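Local coordinates for protein putative glycoside hydrolase (Parabacteroides distasonis ATCC 8503, PDB 3GYC) that is a putative glycoside hydrolase with a cellulase-like TIM barrel and probably cleaves glycosidic bonds in carbohydrates, at residues Y116-D119 with V120-C124. Numbering follows the deposited sequence.
Sequences YRLD and VDEVC. With EDO (1,2-ethanediol), chain F.
The D119 carboxylate lies over the turn that follows it and accepts the backbone N-H groups of D121 and V123. CB lies beside the V120 amide; CG turns between the backbone N and the carbonyl carbon (chi1 64°), which swings both oxygens over the turn. D119 OD1 takes V123 N on its syn lone pair at 2.8 Å, a nearly straight bond (166°). D119 OD2 accepts D121 N at 2.9 Å, met from well above the carboxylate plane. The main chain closes the type I beta turn D119-E122, with E122 N 2.9 Å from D119 O. A water donates to D119 OD1 and R117 O and accepts from C124 N, linking the two limbs of the loop. L118 CD2 packs on C124 SG at 3.6 Å, and L118 CD1 lies 3.9 Å from E122 OE2, whose charge is paired with K74. With an alanine at D119, the V123 and D121 amides would probably lose their acceptor and the water one of its partners, leaving the turn held mainly by its backbone bond. The OD2 bond makes an Asx turn, and OD1 adds one where a 3-10 segment begins, between strand 109-113 and helix 130-146 of the TIM barrel.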
ATOM      1  N   TYR A 116      10.938   1.851  -4.209  1.00 12.43           N
ATOM      2  CA  TYR A 116      12.308   1.951  -4.725  1.00 11.76           C
ATOM      3  C   TYR A 116      12.578   3.317  -5.396  1.00 12.07           C
ATOM      4  O   TYR A 116      12.877   3.406  -6.604  1.00 11.01           O
ATOM      5  CB  TYR A 116      12.557   0.762  -5.654  1.00 12.56           C
ATOM      6  CG  TYR A 116      12.475  -0.516  -4.887  1.00 13.00           C
ATOM      7  CD1 TYR A 116      13.590  -0.980  -4.172  1.00 13.24           C
ATOM      8  CD2 TYR A 116      11.307  -1.267  -4.851  1.00 13.17           C
ATOM      9  CE1 TYR A 116      13.530  -2.145  -3.425  1.00 14.23           C
ATOM     10  CE2 TYR A 116      11.228  -2.432  -4.094  1.00 11.72           C
ATOM     11  CZ  TYR A 116      12.344  -2.866  -3.381  1.00 13.13           C
ATOM     12  OH  TYR A 116      12.313  -4.017  -2.624  1.00 14.22           O
ATOM     13  N   ARG A 117      12.427   4.361  -4.592  1.00 11.29           N
ATOM     14  CA  ARG A 117      12.574   5.736  -5.027  1.00 12.32           C
ATOM     15  C   ARG A 117      13.927   5.895  -5.679  1.00 13.52           C
ATOM     16  O   ARG A 117      14.919   5.387  -5.173  1.00 12.65           O
ATOM     17  CB  ARG A 117      12.411   6.692  -3.858  1.00 11.88           C
ATOM     18  CG  ARG A 117      10.984   6.704  -3.307  1.00 10.76           C
ATOM     19  CD  ARG A 117      10.033   7.558  -4.179  1.00 11.26           C
ATOM     20  NE  ARG A 117      10.312   8.984  -3.962  1.00 10.16           N
ATOM     21  CZ  ARG A 117      10.900   9.796  -4.836  1.00 11.64           C
ATOM     22  NH1 ARG A 117      11.278   9.374  -6.046  1.00 12.84           N
ATOM     23  NH2 ARG A 117      11.116  11.049  -4.500  1.00 13.04           N
ATOM     24  N   LEU A 118      13.937   6.543  -6.826  1.00 13.28           N
ATOM     25  CA  LEU A 118      15.188   6.764  -7.560  1.00 12.85           C
ATOM     26  C   LEU A 118      15.978   7.933  -7.018  1.00 12.56           C
ATOM     27  O   LEU A 118      15.528   9.092  -7.071  1.00 13.01           O
ATOM     28  CB  LEU A 118      14.953   7.006  -9.040  1.00 13.46           C
ATOM     29  CG  LEU A 118      14.391   5.863  -9.875  1.00 15.76           C
ATOM     30  CD1 LEU A 118      14.092   6.376 -11.286  1.00 16.37           C
ATOM     31  CD2 LEU A 118      15.352   4.648  -9.896  1.00 14.70           C
ATOM     32  N   ASP A 119      17.165   7.626  -6.506  1.00 11.47           N
ATOM     33  CA  ASP A 119      18.100   8.645  -6.092  1.00 11.58           C
ATOM     34  C   ASP A 119      18.877   8.991  -7.370  1.00 11.88           C
ATOM     35  O   ASP A 119      18.796   8.269  -8.363  1.00 12.95           O
ATOM     36  CB  ASP A 119      19.054   8.161  -5.023  1.00 13.27           C
ATOM     37  CG  ASP A 119      19.974   7.018  -5.518  1.00 14.41           C
ATOM     38  OD1 ASP A 119      19.436   5.925  -5.826  1.00 16.02           O
ATOM     39  OD2 ASP A 119      21.214   7.249  -5.632  1.00 16.60           O
ATOM     40  N   VAL A 120      19.666  10.051  -7.339  1.00 10.75           N
ATOM     41  CA  VAL A 120      20.392  10.457  -8.538  1.00 12.52           C
ATOM     42  C   VAL A 120      21.373   9.364  -9.064  1.00 13.50           C
ATOM     43  O   VAL A 120      21.667   9.316 -10.242  1.00 14.22           O
ATOM     44  CB  VAL A 120      21.063  11.822  -8.338  1.00 14.11           C
ATOM     45  CG1 VAL A 120      19.953  12.882  -8.146  1.00 14.03           C
ATOM     46  CG2 VAL A 120      22.007  11.797  -7.134  1.00 14.33           C
ATOM     47  N   ASP A 121      21.836   8.479  -8.203  1.00 14.25           N
ATOM     48  CA  ASP A 121      22.707   7.387  -8.636  1.00 15.58           C
ATOM     49  C   ASP A 121      21.949   6.083  -8.895  1.00 15.17           C
ATOM     50  O   ASP A 121      22.558   5.054  -9.170  1.00 14.75           O
ATOM     51  CB  ASP A 121      23.778   7.174  -7.594  1.00 16.58           C
ATOM     52  CG  ASP A 121      24.608   8.407  -7.385  1.00 17.63           C
ATOM     53  OD1 ASP A 121      25.054   9.009  -8.377  1.00 16.82           O
ATOM     54  OD2 ASP A 121      24.839   8.770  -6.220  1.00 20.45           O
ATOM     55  N   GLU A 122      20.634   6.131  -8.796  1.00 14.93           N
ATOM     56  CA  GLU A 122      19.761   5.015  -9.084  1.00 16.38           C
ATOM     57  C   GLU A 122      20.287   3.705  -8.499  1.00 14.00           C
ATOM     58  O   GLU A 122      20.432   2.713  -9.214  1.00 10.05           O
ATOM     59  CB  GLU A 122      19.569   4.904 -10.608  1.00 19.38           C
ATOM     60  CG  GLU A 122      18.943   6.161 -11.191  1.00 22.41           C
ATOM     61  CD  GLU A 122      18.452   6.004 -12.617  1.00 25.24           C
ATOM     62  OE1 GLU A 122      18.934   5.106 -13.350  1.00 26.85           O
ATOM     63  OE2 GLU A 122      17.581   6.826 -13.017  1.00 28.47           O
ATOM     64  N   VAL A 123      20.511   3.694  -7.186  1.00 14.07           N
ATOM     65  CA  VAL A 123      21.105   2.508  -6.555  1.00 15.17           C
ATOM     66  C   VAL A 123      20.228   1.231  -6.601  1.00 16.35           C
ATOM     67  O   VAL A 123      20.758   0.105  -6.594  1.00 15.85           O
ATOM     68  CB  VAL A 123      21.660   2.789  -5.122  1.00 14.63           C
ATOM     69  CG1 VAL A 123      22.718   3.893  -5.173  1.00 12.90           C
ATOM     70  CG2 VAL A 123      20.568   3.071  -4.126  1.00 13.32           C
ATOM     71  N   CYS A 124      18.925   1.392  -6.768  1.00 16.80           N
ATOM     72  CA  CYS A 124      18.055   0.219  -6.807  1.00 19.32           C
ATOM     73  C   CYS A 124      18.272  -0.678  -8.012  1.00 17.81           C
ATOM     74  O   CYS A 124      17.920  -1.838  -7.951  1.00 16.03           O
ATOM     75  CB  CYS A 124      16.577   0.601  -6.753  1.00 20.29           C
ATOM     76  SG  CYS A 124      16.065   1.530  -8.199  1.00 24.73           S
TER
HETATM   77  C1  EDO F   5      10.237   5.020  -8.136  1.00 34.13           C
HETATM   78  O1  EDO F   5       9.618   5.280  -6.855  1.00 34.53           O
HETATM   79  C2  EDO F   5      10.782   6.304  -8.808  1.00 33.91           C
HETATM   80  O2  EDO F   5      11.516   7.168  -7.907  1.00 31.36           O
HETATM   81  O   HOH W   1      17.600   4.206  -6.232  1.00 12.24           O